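PDB 4YWE: putative aldehyde dehydrogenase from Burkholderia cenocepacia, which probably oxidises aldehydes to carboxylic acids with NAD or NADP as electron acceptor. Local coordinates for residues D126-E131 / G475-K480; I230-S235 / K240-M245; I264-A269 / V401-A406. All blocks are in the same frame, centred on the assembly; numbering follows the deposited sequence.

Contacts 1 and 2 belong to the same sheet and touch each other: F476 CZ of contact 1 packs on S231 CB of contact 2 at 4.0 Å, although their centres lie 24 Å apart. Both also reach the third subunit. Contact 3 lies against the other large sheet, at strand 261-265, with its centre 41 Å from that of contact 1 and 36 Å from that of contact 2, and touches neither. Contact 2 comes nearest to the predicted active site: the side chain of F232 is about 6 Å from that of E256. In sequence, contacts 2 and 3 follow one another, and both fall between the two segments that contact 1 brings together.

Contact 1: residues D126-E131 / G475-K480; sequences DKLHGE and GFTALK
L128 swings its CG anti to the backbone N (chi1 -175°), while T477 places CG2 beside its own backbone N, with OG1 at chi1 59°; these settings make the two side chains meet tip to tip, L128 CD2 against T477 CG2 at 3.8 Å. The threonine thus turns a methyl to the leucine and gives its hydroxyl to another partner, since OG1 is hydrogen-bonded to L473 O just before the segment. A second, looser touch comes from E131, whose side chain bends at chi2 (82°). Its OE1 merely grazes the L479 methyl CD1 at 4.3 Å; the carboxylate's chief polar partner is R145, in a salt bridge with OE2. No hydrogen bond links the two segments, and the CA atoms of L128 and T477 are 9.8 Å apart. The reason is the strand between them: 139-155 pairs antiparallel with 130-133 through T143 and with 477-485 through V144 and E146. F470 also packs on L128, and A174 of helix 160-174 on T477. Beyond G130 and E131 the sheet runs on antiparallel into a strand of the second subunit, the intersubunit sheet characteristic of the oligomerisation region of aldehyde dehydrogenases.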
ATOM      1  N   ASP A 126       9.698  -7.754   8.725  1.00 22.35           N
ATOM      2  CA  ASP A 126      10.356  -6.465   8.518  1.00 19.10           C
ATOM      3  C   ASP A 126       9.841  -5.738   7.277  1.00 16.66           C
ATOM      4  O   ASP A 126      10.498  -4.836   6.761  1.00 16.95           O
ATOM      5  CB  ASP A 126      11.877  -6.642   8.433  1.00 17.96           C
ATOM      6  CG  ASP A 126      12.305  -7.581   7.319  1.00 17.47           C
ATOM      7  OD1 ASP A 126      11.444  -8.029   6.533  1.00 19.86           O
ATOM      8  OD2 ASP A 126      13.518  -7.868   7.227  1.00 19.52           O
ATOM      9  N   LYS A 127       8.664  -6.135   6.806  1.00 17.04           N
ATOM     10  CA  LYS A 127       8.059  -5.499   5.642  1.00 20.05           C
ATOM     11  C   LYS A 127       6.639  -5.044   5.954  1.00 18.24           C
ATOM     12  O   LYS A 127       5.868  -4.700   5.056  1.00 19.95           O
ATOM     13  CB  LYS A 127       8.082  -6.450   4.447  1.00 11.78           C
ATOM     14  CG  LYS A 127       9.498  -6.838   4.052  1.00 21.69           C
ATOM     15  CD  LYS A 127       9.532  -7.972   3.059  1.00 12.43           C
ATOM     16  CE  LYS A 127      10.935  -8.538   2.964  1.00 12.91           C
ATOM     17  NZ  LYS A 127      11.360  -9.180   4.237  1.00 12.96           N
ATOM     18  N   LEU A 128       6.302  -5.049   7.239  1.00 15.64           N
ATOM     19  CA  LEU A 128       5.041  -4.490   7.706  1.00 17.93           C
ATOM     20  C   LEU A 128       5.204  -2.980   7.835  1.00 19.87           C
ATOM     21  O   LEU A 128       5.738  -2.485   8.830  1.00 22.82           O
ATOM     22  CB  LEU A 128       4.627  -5.118   9.039  1.00 18.54           C
ATOM     23  CG  LEU A 128       3.264  -4.713   9.603  1.00 20.18           C
ATOM     24  CD1 LEU A 128       2.174  -4.950   8.572  1.00 20.71           C
ATOM     25  CD2 LEU A 128       2.969  -5.477  10.885  1.00 20.05           C
ATOM     26  N   HIS A 129       4.750  -2.255   6.818  1.00 17.40           N
ATOM     27  CA  HIS A 129       5.014  -0.825   6.717  1.00 18.38           C
ATOM     28  C   HIS A 129       3.877   0.036   7.250  1.00 19.36           C
ATOM     29  O   HIS A 129       2.702  -0.292   7.085  1.00 21.08           O
ATOM     30  CB  HIS A 129       5.289  -0.440   5.262  1.00 17.47           C
ATOM     31  CG  HIS A 129       6.460  -1.151   4.657  1.00 23.45           C
ATOM     32  ND1 HIS A 129       6.603  -1.323   3.299  1.00 25.08           N
ATOM     33  CD2 HIS A 129       7.543  -1.729   5.229  1.00 27.23           C
ATOM     34  CE1 HIS A 129       7.724  -1.981   3.057  1.00 25.94           C
ATOM     35  NE2 HIS A 129       8.313  -2.239   4.210  1.00 27.32           N
ATOM     36  N   GLY A 130       4.241   1.144   7.886  1.00 18.66           N
ATOM     37  CA  GLY A 130       3.289   2.189   8.208  1.00 16.56           C
ATOM     38  C   GLY A 130       3.285   3.203   7.080  1.00 14.33           C
ATOM     39  O   GLY A 130       3.733   2.901   5.976  1.00 14.40           O
ATOM     40  N   GLU A 131       2.789   4.407   7.346  1.00 11.32           N
ATOM     41  CA  GLU A 131       2.701   5.418   6.299  1.00 20.62           C
ATOM     42  C   GLU A 131       3.180   6.792   6.754  1.00 18.52           C
ATOM     43  O   GLU A 131       3.296   7.067   7.951  1.00 18.78           O
ATOM     44  CB  GLU A 131       1.261   5.539   5.785  1.00 25.17           C
ATOM     45  CG  GLU A 131       0.699   4.279   5.142  1.00 30.95           C
ATOM     46  CD  GLU A 131       0.182   3.282   6.161  1.00 36.28           C
ATOM     47  OE1 GLU A 131      -0.319   3.718   7.219  1.00 36.27           O
ATOM     48  OE2 GLU A 131       0.283   2.065   5.906  1.00 39.58           O
ATOM     49  N   GLY A 475      -4.410  -7.006  11.932  1.00 16.05           N
ATOM     50  CA  GLY A 475      -5.245  -7.363  13.062  1.00 14.29           C
ATOM     51  C   GLY A 475      -4.443  -7.582  14.330  1.00 16.61           C
ATOM     52  O   GLY A 475      -4.985  -7.524  15.435  1.00 19.32           O
ATOM     53  N   PHE A 476      -3.147  -7.835  14.172  1.00 18.23           N
ATOM     54  CA  PHE A 476      -2.272  -8.084  15.314  1.00 17.29           C
ATOM     55  C   PHE A 476      -1.408  -6.871  15.648  1.00 16.97           C
ATOM     56  O   PHE A 476      -0.486  -6.962  16.462  1.00 17.89           O
ATOM     57  CB  PHE A 476      -1.388  -9.306  15.056  1.00 14.98           C
ATOM     58  CG  PHE A 476      -2.108 -10.615  15.211  1.00 15.89           C
ATOM     59  CD1 PHE A 476      -2.490 -11.063  16.464  1.00 16.74           C
ATOM     60  CD2 PHE A 476      -2.399 -11.400  14.107  1.00 11.25           C
ATOM     61  CE1 PHE A 476      -3.153 -12.266  16.614  1.00 15.97           C
ATOM     62  CE2 PHE A 476      -3.061 -12.604  14.251  1.00 16.57           C
ATOM     63  CZ  PHE A 476      -3.438 -13.038  15.505  1.00 17.23           C
ATOM     64  N   THR A 477      -1.703  -5.742  15.013  1.00 15.20           N
ATOM     65  CA  THR A 477      -1.055  -4.484  15.360  1.00 14.35           C
ATOM     66  C   THR A 477      -2.096  -3.387  15.560  1.00 14.90           C
ATOM     67  O   THR A 477      -3.271  -3.572  15.245  1.00 14.41           O
ATOM     68  CB  THR A 477      -0.037  -4.025  14.284  1.00 14.27           C
ATOM     69  OG1 THR A 477      -0.700  -3.853  13.025  1.00 13.36           O
ATOM     70  CG2 THR A 477       1.093  -5.040  14.137  1.00 10.46           C
ATOM     71  N   ALA A 478      -1.655  -2.254  16.099  1.00 14.49           N
ATOM     72  CA  ALA A 478      -2.513  -1.085  16.263  1.00 15.23           C
ATOM     73  C   ALA A 478      -1.792   0.151  15.746  1.00 17.02           C
ATOM     74  O   ALA A 478      -0.618   0.362  16.044  1.00 20.38           O
ATOM     75  CB  ALA A 478      -2.907  -0.905  17.715  1.00 12.39           C
ATOM     76  N   LEU A 479      -2.498   0.967  14.970  1.00 15.97           N
ATOM     77  CA  LEU A 479      -1.877   2.115  14.323  1.00 15.92           C
ATOM     78  C   LEU A 479      -1.672   3.275  15.292  1.00 16.33           C
ATOM     79  O   LEU A 479      -2.596   3.690  15.995  1.00 15.01           O
ATOM     80  CB  LEU A 479      -2.717   2.579  13.131  1.00 18.38           C
ATOM     81  CG  LEU A 479      -2.026   3.558  12.179  1.00 16.78           C
ATOM     82  CD1 LEU A 479      -0.920   2.855  11.409  1.00  8.11           C
ATOM     83  CD2 LEU A 479      -3.024   4.200  11.228  1.00 16.59           C
ATOM     84  N   LYS A 480      -0.446   3.786  15.328  1.00 15.62           N
ATOM     85  CA  LYS A 480      -0.136   4.997  16.072  1.00 13.92           C
ATOM     86  C   LYS A 480       0.253   6.101  15.097  1.00 11.03           C
ATOM     87  O   LYS A 480       1.122   5.908  14.247  1.00  9.70           O
ATOM     88  CB  LYS A 480       0.993   4.755  17.077  1.00 16.07           C
ATOM     89  CG  LYS A 480       1.513   6.035  17.726  1.00 16.96           C
ATOM     90  CD  LYS A 480       2.768   5.789  18.553  1.00 15.79           C
ATOM     91  CE  LYS A 480       2.458   5.027  19.830  1.00 14.94           C
ATOM     92  NZ  LYS A 480       3.690   4.760  20.624  1.00  9.42           N
TER

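Contact 2: residues I230-S235 / K240-M245; sequences ISFTGS and KLVTQM
Set between I230 and F232, the two residues that meet V242 of the helix, S231 OG is gripped by two groups, E467 OE2 and S167 OG, both hydrogen-bonded to it. Its neighbours in the strand point the other way, toward helix 236-246. F232, with CG anti to the backbone N (chi1 179°), carries its ring across to V242, where CE1 comes within 3.8 Å of V242 CG2. Ring and valine cross obliquely. The other branch of V242 faces I230, with CG1 lying 4.2 Å from I230 CG2, so one valine meets both strand residues with separate methyls. The helix is regular here, M245 N bonding to L241 O at 2.8 Å, and S235 occupies the N-cap position before it. This is the first strand and helix of the beta-alpha-beta unit 229-233, 236-246, 253-256, in what is consistent with the Rossmann-like coenzyme-binding domain of the family. A222 of helix 214-223 also packs on V242, and L255 of strand 253-256 on F232. All three touching residues are buried and no hydrogen bond joins the segments: the strand keeps its polar grip on one side and a purely apolar seam on the other, where the helix docks.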
ATOM      1  N   ILE A 230      -7.349 -10.672  21.484  1.00 14.60           N
ATOM      2  CA  ILE A 230      -7.666 -12.093  21.507  1.00 12.08           C
ATOM      3  C   ILE A 230      -7.974 -12.606  20.107  1.00 12.67           C
ATOM      4  O   ILE A 230      -8.766 -12.012  19.373  1.00 10.51           O
ATOM      5  CB  ILE A 230      -8.843 -12.387  22.457  1.00 15.88           C
ATOM      6  CG1 ILE A 230      -8.500 -11.954  23.884  1.00 20.55           C
ATOM      7  CG2 ILE A 230      -9.199 -13.867  22.422  1.00 12.82           C
ATOM      8  CD1 ILE A 230      -9.606 -12.216  24.883  1.00 22.77           C
ATOM      9  N   SER A 231      -7.338 -13.715  19.745  1.00 10.69           N
ATOM     10  CA  SER A 231      -7.631 -14.399  18.493  1.00 10.46           C
ATOM     11  C   SER A 231      -8.417 -15.673  18.779  1.00 19.60           C
ATOM     12  O   SER A 231      -7.867 -16.649  19.291  1.00 19.58           O
ATOM     13  CB  SER A 231      -6.340 -14.722  17.739  1.00 10.42           C
ATOM     14  OG  SER A 231      -6.609 -15.479  16.572  1.00 13.71           O
ATOM     15  N   PHE A 232      -9.706 -15.660  18.454  1.00 13.56           N
ATOM     16  CA  PHE A 232     -10.568 -16.797  18.753  1.00 11.98           C
ATOM     17  C   PHE A 232     -10.957 -17.579  17.504  1.00 17.92           C
ATOM     18  O   PHE A 232     -11.268 -17.001  16.462  1.00 22.64           O
ATOM     19  CB  PHE A 232     -11.835 -16.335  19.482  1.00 10.90           C
ATOM     20  CG  PHE A 232     -12.792 -17.455  19.801  1.00 12.53           C
ATOM     21  CD1 PHE A 232     -12.676 -18.162  20.985  1.00 16.13           C
ATOM     22  CD2 PHE A 232     -13.803 -17.799  18.917  1.00 11.09           C
ATOM     23  CE1 PHE A 232     -13.549 -19.193  21.282  1.00 20.24           C
ATOM     24  CE2 PHE A 232     -14.677 -18.829  19.205  1.00 15.80           C
ATOM     25  CZ  PHE A 232     -14.554 -19.525  20.391  1.00 18.55           C
ATOM     26  N   THR A 233     -10.950 -18.903  17.631  1.00 13.88           N
ATOM     27  CA  THR A 233     -11.453 -19.790  16.591  1.00 10.79           C
ATOM     28  C   THR A 233     -12.242 -20.925  17.230  1.00 15.25           C
ATOM     29  O   THR A 233     -11.682 -21.751  17.950  1.00 18.74           O
ATOM     30  CB  THR A 233     -10.319 -20.379  15.734  1.00 18.73           C
ATOM     31  OG1 THR A 233      -9.572 -19.319  15.126  1.00 20.29           O
ATOM     32  CG2 THR A 233     -10.890 -21.279  14.652  1.00 17.58           C
ATOM     33  N   GLY A 234     -13.546 -20.959  16.972  1.00 13.07           N
ATOM     34  CA  GLY A 234     -14.403 -21.982  17.540  1.00 12.24           C
ATOM     35  C   GLY A 234     -15.871 -21.782  17.226  1.00 15.66           C
ATOM     36  O   GLY A 234     -16.220 -21.108  16.258  1.00 18.62           O
ATOM     37  N   SER A 235     -16.733 -22.372  18.048  1.00 15.62           N
ATOM     38  CA  SER A 235     -18.176 -22.271  17.856  1.00 16.03           C
ATOM     39  C   SER A 235     -18.655 -20.838  18.062  1.00 14.26           C
ATOM     40  O   SER A 235     -18.069 -20.095  18.850  1.00 13.91           O
ATOM     41  CB  SER A 235     -18.910 -23.209  18.815  1.00 15.94           C
ATOM     42  OG  SER A 235     -18.749 -22.785  20.157  1.00 15.49           O
ATOM     43  N   LYS A 240     -19.185 -15.799  21.118  1.00 18.16           N
ATOM     44  CA  LYS A 240     -20.019 -14.756  21.701  1.00 16.37           C
ATOM     45  C   LYS A 240     -19.610 -14.483  23.145  1.00 17.94           C
ATOM     46  O   LYS A 240     -19.417 -13.333  23.539  1.00 22.41           O
ATOM     47  CB  LYS A 240     -21.491 -15.160  21.634  1.00 15.80           C
ATOM     48  CG  LYS A 240     -22.445 -14.192  22.309  1.00 18.42           C
ATOM     49  CD  LYS A 240     -23.859 -14.753  22.311  1.00 22.55           C
ATOM     50  CE  LYS A 240     -24.276 -15.185  20.912  1.00 24.28           C
ATOM     51  NZ  LYS A 240     -25.642 -15.774  20.889  1.00 27.24           N
ATOM     52  N   LEU A 241     -19.477 -15.551  23.925  1.00 17.16           N
ATOM     53  CA  LEU A 241     -19.081 -15.450  25.326  1.00 20.38           C
ATOM     54  C   LEU A 241     -17.707 -14.806  25.489  1.00 16.03           C
ATOM     55  O   LEU A 241     -17.518 -13.935  26.336  1.00 20.65           O
ATOM     56  CB  LEU A 241     -19.083 -16.833  25.985  1.00 24.98           C
ATOM     57  CG  LEU A 241     -20.347 -17.268  26.732  1.00 28.69           C
ATOM     58  CD1 LEU A 241     -21.549 -17.316  25.805  1.00 33.00           C
ATOM     59  CD2 LEU A 241     -20.131 -18.616  27.403  1.00 28.48           C
ATOM     60  N   VAL A 242     -16.753 -15.242  24.671  1.00 17.39           N
ATOM     61  CA  VAL A 242     -15.388 -14.729  24.733  1.00 16.87           C
ATOM     62  C   VAL A 242     -15.367 -13.233  24.434  1.00 18.47           C
ATOM     63  O   VAL A 242     -14.669 -12.468  25.102  1.00 20.55           O
ATOM     64  CB  VAL A 242     -14.464 -15.499  23.767  1.00 17.29           C
ATOM     65  CG1 VAL A 242     -13.104 -14.820  23.665  1.00 18.63           C
ATOM     66  CG2 VAL A 242     -14.312 -16.944  24.219  1.00 15.76           C
ATOM     67  N   THR A 243     -16.145 -12.822  23.437  1.00 16.16           N
ATOM     68  CA  THR A 243     -16.252 -11.413  23.079  1.00 12.27           C
ATOM     69  C   THR A 243     -16.801 -10.604  24.251  1.00 14.92           C
ATOM     70  O   THR A 243     -16.252  -9.563  24.615  1.00 12.87           O
ATOM     71  CB  THR A 243     -17.159 -11.207  21.850  1.00 16.08           C
ATOM     72  OG1 THR A 243     -16.598 -11.883  20.718  1.00 20.30           O
ATOM     73  CG2 THR A 243     -17.298  -9.725  21.529  1.00 17.39           C
ATOM     74  N   GLN A 244     -17.882 -11.100  24.842  1.00 16.06           N
ATOM     75  CA  GLN A 244     -18.534 -10.411  25.948  1.00 18.26           C
ATOM     76  C   GLN A 244     -17.650 -10.388  27.194  1.00 14.17           C
ATOM     77  O   GLN A 244     -17.651  -9.411  27.941  1.00 16.22           O
ATOM     78  CB  GLN A 244     -19.882 -11.067  26.254  1.00 19.10           C
ATOM     79  CG  GLN A 244     -20.910 -10.879  25.145  1.00 19.79           C
ATOM     80  CD  GLN A 244     -22.161 -11.709  25.351  1.00 24.88           C
ATOM     81  OE1 GLN A 244     -22.162 -12.676  26.114  1.00 26.48           O
ATOM     82  NE2 GLN A 244     -23.239 -11.334  24.669  1.00 24.54           N
ATOM     83  N   MET A 245     -16.892 -11.459  27.411  1.00 14.06           N
ATOM     84  CA  MET A 245     -15.972 -11.517  28.543  1.00 20.80           C
ATOM     85  C   MET A 245     -14.840 -10.508  28.379  1.00 17.97           C
ATOM     86  O   MET A 245     -14.467  -9.820  29.329  1.00 15.13           O
ATOM     87  CB  MET A 245     -15.392 -12.924  28.708  1.00 20.90           C
ATOM     88  CG  MET A 245     -16.347 -13.932  29.329  1.00 26.16           C
ATOM     89  SD  MET A 245     -15.575 -15.543  29.571  1.00 31.86           S
ATOM     90  CE  MET A 245     -16.983 -16.523  30.088  1.00 34.60           C
TER

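Contact 3: residues I264-A269 / V401-A406; sequences IVFADA and VDEDEA
The end of strand 261-265 runs past the first turn of helix 403-410, with the CA atoms of I264 and A406 7.2 Å apart and those of F266 and D402 8.9 Å apart. I264 CG2 meets A406 CB at 4.1 Å, the methyl-sized side chain letting strand and helix come close. Two residues on, F266 puts its CG beside the backbone N (chi1 -72°) and its ring reaches the stem of E403, CE2 lying 3.9 Å from E403 CG. The two side chains cross at about a right angle, ring and carboxylate planes 85° apart. With CG the glutamate offers aliphatic carbon to the ring, and its extended chain carries the carboxylate to R431 and R428, each in a salt bridge with OE2. D402 caps the helix: its OD1 accepts from E405 N at 2.9 Å, while E405 OE1 in turn takes V401 N at 2.8 Å. F400 meets the F266 ring edge-to-face, and F266 opens a type I turn ending at A269. Helix 403-410 links the parallel strands 394-400 and 418-422, crossing over strands 293-299 and 261-265, which lie between them in the sheet: a beta-alpha-beta crossover consistent with the catalytic domain of aldehyde dehydrogenases.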
ATOM      1  N   ILE A 264     -21.103 -24.122  -5.669  1.00 16.07           N
ATOM      2  CA  ILE A 264     -22.064 -23.768  -6.710  1.00 15.59           C
ATOM      3  C   ILE A 264     -21.623 -24.323  -8.061  1.00 18.94           C
ATOM      4  O   ILE A 264     -20.603 -23.904  -8.610  1.00 21.80           O
ATOM      5  CB  ILE A 264     -22.263 -22.245  -6.784  1.00 17.96           C
ATOM      6  CG1 ILE A 264     -22.555 -21.677  -5.394  1.00 19.82           C
ATOM      7  CG2 ILE A 264     -23.388 -21.899  -7.749  1.00 21.00           C
ATOM      8  CD1 ILE A 264     -22.545 -20.164  -5.336  1.00 21.09           C
ATOM      9  N   VAL A 265     -22.400 -25.263  -8.597  1.00 16.23           N
ATOM     10  CA  VAL A 265     -22.049 -25.920  -9.852  1.00 21.46           C
ATOM     11  C   VAL A 265     -23.062 -25.610 -10.952  1.00 24.71           C
ATOM     12  O   VAL A 265     -24.263 -25.822 -10.782  1.00 26.14           O
ATOM     13  CB  VAL A 265     -21.928 -27.444  -9.661  1.00 19.38           C
ATOM     14  CG1 VAL A 265     -21.432 -28.097 -10.942  1.00 17.74           C
ATOM     15  CG2 VAL A 265     -21.000 -27.764  -8.500  1.00 16.48           C
ATOM     16  N   PHE A 266     -22.566 -25.116 -12.084  1.00 24.76           N
ATOM     17  CA  PHE A 266     -23.416 -24.824 -13.237  1.00 21.42           C
ATOM     18  C   PHE A 266     -23.308 -25.919 -14.292  1.00 21.05           C
ATOM     19  O   PHE A 266     -22.405 -26.753 -14.244  1.00 23.50           O
ATOM     20  CB  PHE A 266     -23.049 -23.471 -13.847  1.00 21.82           C
ATOM     21  CG  PHE A 266     -23.460 -22.302 -13.006  1.00 18.21           C
ATOM     22  CD1 PHE A 266     -22.682 -21.893 -11.938  1.00 17.43           C
ATOM     23  CD2 PHE A 266     -24.629 -21.611 -13.282  1.00 18.59           C
ATOM     24  CE1 PHE A 266     -23.061 -20.821 -11.160  1.00 19.92           C
ATOM     25  CE2 PHE A 266     -25.013 -20.536 -12.507  1.00 21.52           C
ATOM     26  CZ  PHE A 266     -24.229 -20.139 -11.445  1.00 21.76           C
ATOM     27  N   ALA A 267     -24.232 -25.900 -15.249  1.00 20.13           N
ATOM     28  CA  ALA A 267     -24.313 -26.936 -16.276  1.00 21.87           C
ATOM     29  C   ALA A 267     -23.092 -26.956 -17.193  1.00 24.31           C
ATOM     30  O   ALA A 267     -22.797 -27.973 -17.818  1.00 27.50           O
ATOM     31  CB  ALA A 267     -25.583 -26.757 -17.101  1.00 22.99           C
ATOM     32  N   ASP A 268     -22.386 -25.834 -17.274  1.00 24.55           N
ATOM     33  CA  ASP A 268     -21.236 -25.726 -18.166  1.00 26.04           C
ATOM     34  C   ASP A 268     -19.919 -25.996 -17.443  1.00 24.84           C
ATOM     35  O   ASP A 268     -18.847 -25.717 -17.975  1.00 20.99           O
ATOM     36  CB  ASP A 268     -21.196 -24.340 -18.816  1.00 21.63           C
ATOM     37  CG  ASP A 268     -20.869 -23.237 -17.825  1.00 29.81           C
ATOM     38  OD1 ASP A 268     -21.117 -23.419 -16.613  1.00 26.03           O
ATOM     39  OD2 ASP A 268     -20.365 -22.180 -18.261  1.00 29.16           O
ATOM     40  N   ALA A 269     -20.000 -26.541 -16.233  1.00 23.30           N
ATOM     41  CA  ALA A 269     -18.806 -26.770 -15.426  1.00 24.30           C
ATOM     42  C   ALA A 269     -18.107 -28.071 -15.804  1.00 22.77           C
ATOM     43  O   ALA A 269     -18.724 -28.990 -16.344  1.00 25.83           O
ATOM     44  CB  ALA A 269     -19.161 -26.776 -13.945  1.00 18.72           C
ATOM     45  N   VAL A 401     -32.336 -22.885 -10.248  1.00 19.89           N
ATOM     46  CA  VAL A 401     -32.747 -22.658 -11.629  1.00 25.72           C
ATOM     47  C   VAL A 401     -31.825 -21.665 -12.341  1.00 25.70           C
ATOM     48  O   VAL A 401     -31.496 -21.854 -13.512  1.00 29.70           O
ATOM     49  CB  VAL A 401     -34.224 -22.191 -11.696  1.00 27.05           C
ATOM     50  CG1 VAL A 401     -34.447 -20.940 -10.856  1.00 27.86           C
ATOM     51  CG2 VAL A 401     -34.655 -21.963 -13.140  1.00 28.27           C
ATOM     52  N   ASP A 402     -31.394 -20.623 -11.637  1.00 24.58           N
ATOM     53  CA  ASP A 402     -30.584 -19.577 -12.255  1.00 25.14           C
ATOM     54  C   ASP A 402     -29.566 -18.978 -11.287  1.00 25.59           C
ATOM     55  O   ASP A 402     -29.450 -19.420 -10.145  1.00 27.56           O
ATOM     56  CB  ASP A 402     -31.484 -18.471 -12.818  1.00 27.82           C
ATOM     57  CG  ASP A 402     -32.446 -17.906 -11.781  1.00 28.23           C
ATOM     58  OD1 ASP A 402     -32.173 -18.021 -10.567  1.00 26.43           O
ATOM     59  OD2 ASP A 402     -33.481 -17.337 -12.186  1.00 32.10           O
ATOM     60  N   GLU A 403     -28.841 -17.965 -11.753  1.00 25.63           N
ATOM     61  CA  GLU A 403     -27.832 -17.295 -10.937  1.00 24.10           C
ATOM     62  C   GLU A 403     -28.450 -16.642  -9.705  1.00 22.71           C
ATOM     63  O   GLU A 403     -27.882 -16.695  -8.616  1.00 21.84           O
ATOM     64  CB  GLU A 403     -27.082 -16.240 -11.758  1.00 25.71           C
ATOM     65  CG  GLU A 403     -26.232 -16.804 -12.884  1.00 28.34           C
ATOM     66  CD  GLU A 403     -25.378 -15.744 -13.554  1.00 31.98           C
ATOM     67  OE1 GLU A 403     -25.191 -14.662 -12.957  1.00 31.38           O
ATOM     68  OE2 GLU A 403     -24.892 -15.991 -14.679  1.00 35.07           O
ATOM     69  N   ASP A 404     -29.616 -16.028  -9.886  1.00 18.57           N
ATOM     70  CA  ASP A 404     -30.300 -15.338  -8.799  1.00 21.30           C
ATOM     71  C   ASP A 404     -30.642 -16.276  -7.643  1.00 23.42           C
ATOM     72  O   ASP A 404     -30.419 -15.934  -6.481  1.00 29.42           O
ATOM     73  CB  ASP A 404     -31.573 -14.659  -9.311  1.00 22.49           C
ATOM     74  CG  ASP A 404     -31.280 -13.408 -10.119  1.00 26.90           C
ATOM     75  OD1 ASP A 404     -30.124 -12.933 -10.087  1.00 27.08           O
ATOM     76  OD2 ASP A 404     -32.208 -12.892 -10.777  1.00 29.63           O
ATOM     77  N   GLU A 405     -31.178 -17.452  -7.952  1.00 21.69           N
ATOM     78  CA  GLU A 405     -31.526 -18.403  -6.901  1.00 23.51           C
ATOM     79  C   GLU A 405     -30.271 -18.980  -6.256  1.00 19.74           C
ATOM     80  O   GLU A 405     -30.250 -19.244  -5.055  1.00 16.77           O
ATOM     81  CB  GLU A 405     -32.406 -19.535  -7.436  1.00 23.51           C
ATOM     82  CG  GLU A 405     -32.956 -20.421  -6.321  1.00 23.28           C
ATOM     83  CD  GLU A 405     -33.868 -21.521  -6.821  1.00 24.97           C
ATOM     84  OE1 GLU A 405     -33.655 -22.014  -7.946  1.00 29.81           O
ATOM     85  OE2 GLU A 405     -34.801 -21.897  -6.080  1.00 26.55           O
ATOM     86  N   ALA A 406     -29.228 -19.175  -7.056  1.00 21.27           N
ATOM     87  CA  ALA A 406     -27.954 -19.662  -6.539  1.00 17.36           C
ATOM     88  C   ALA A 406     -27.419 -18.710  -5.477  1.00 19.01           C
ATOM     89  O   ALA A 406     -26.968 -19.142  -4.417  1.00 24.62           O
ATOM     90  CB  ALA A 406     -26.947 -19.828  -7.665  1.00 18.24           C
TER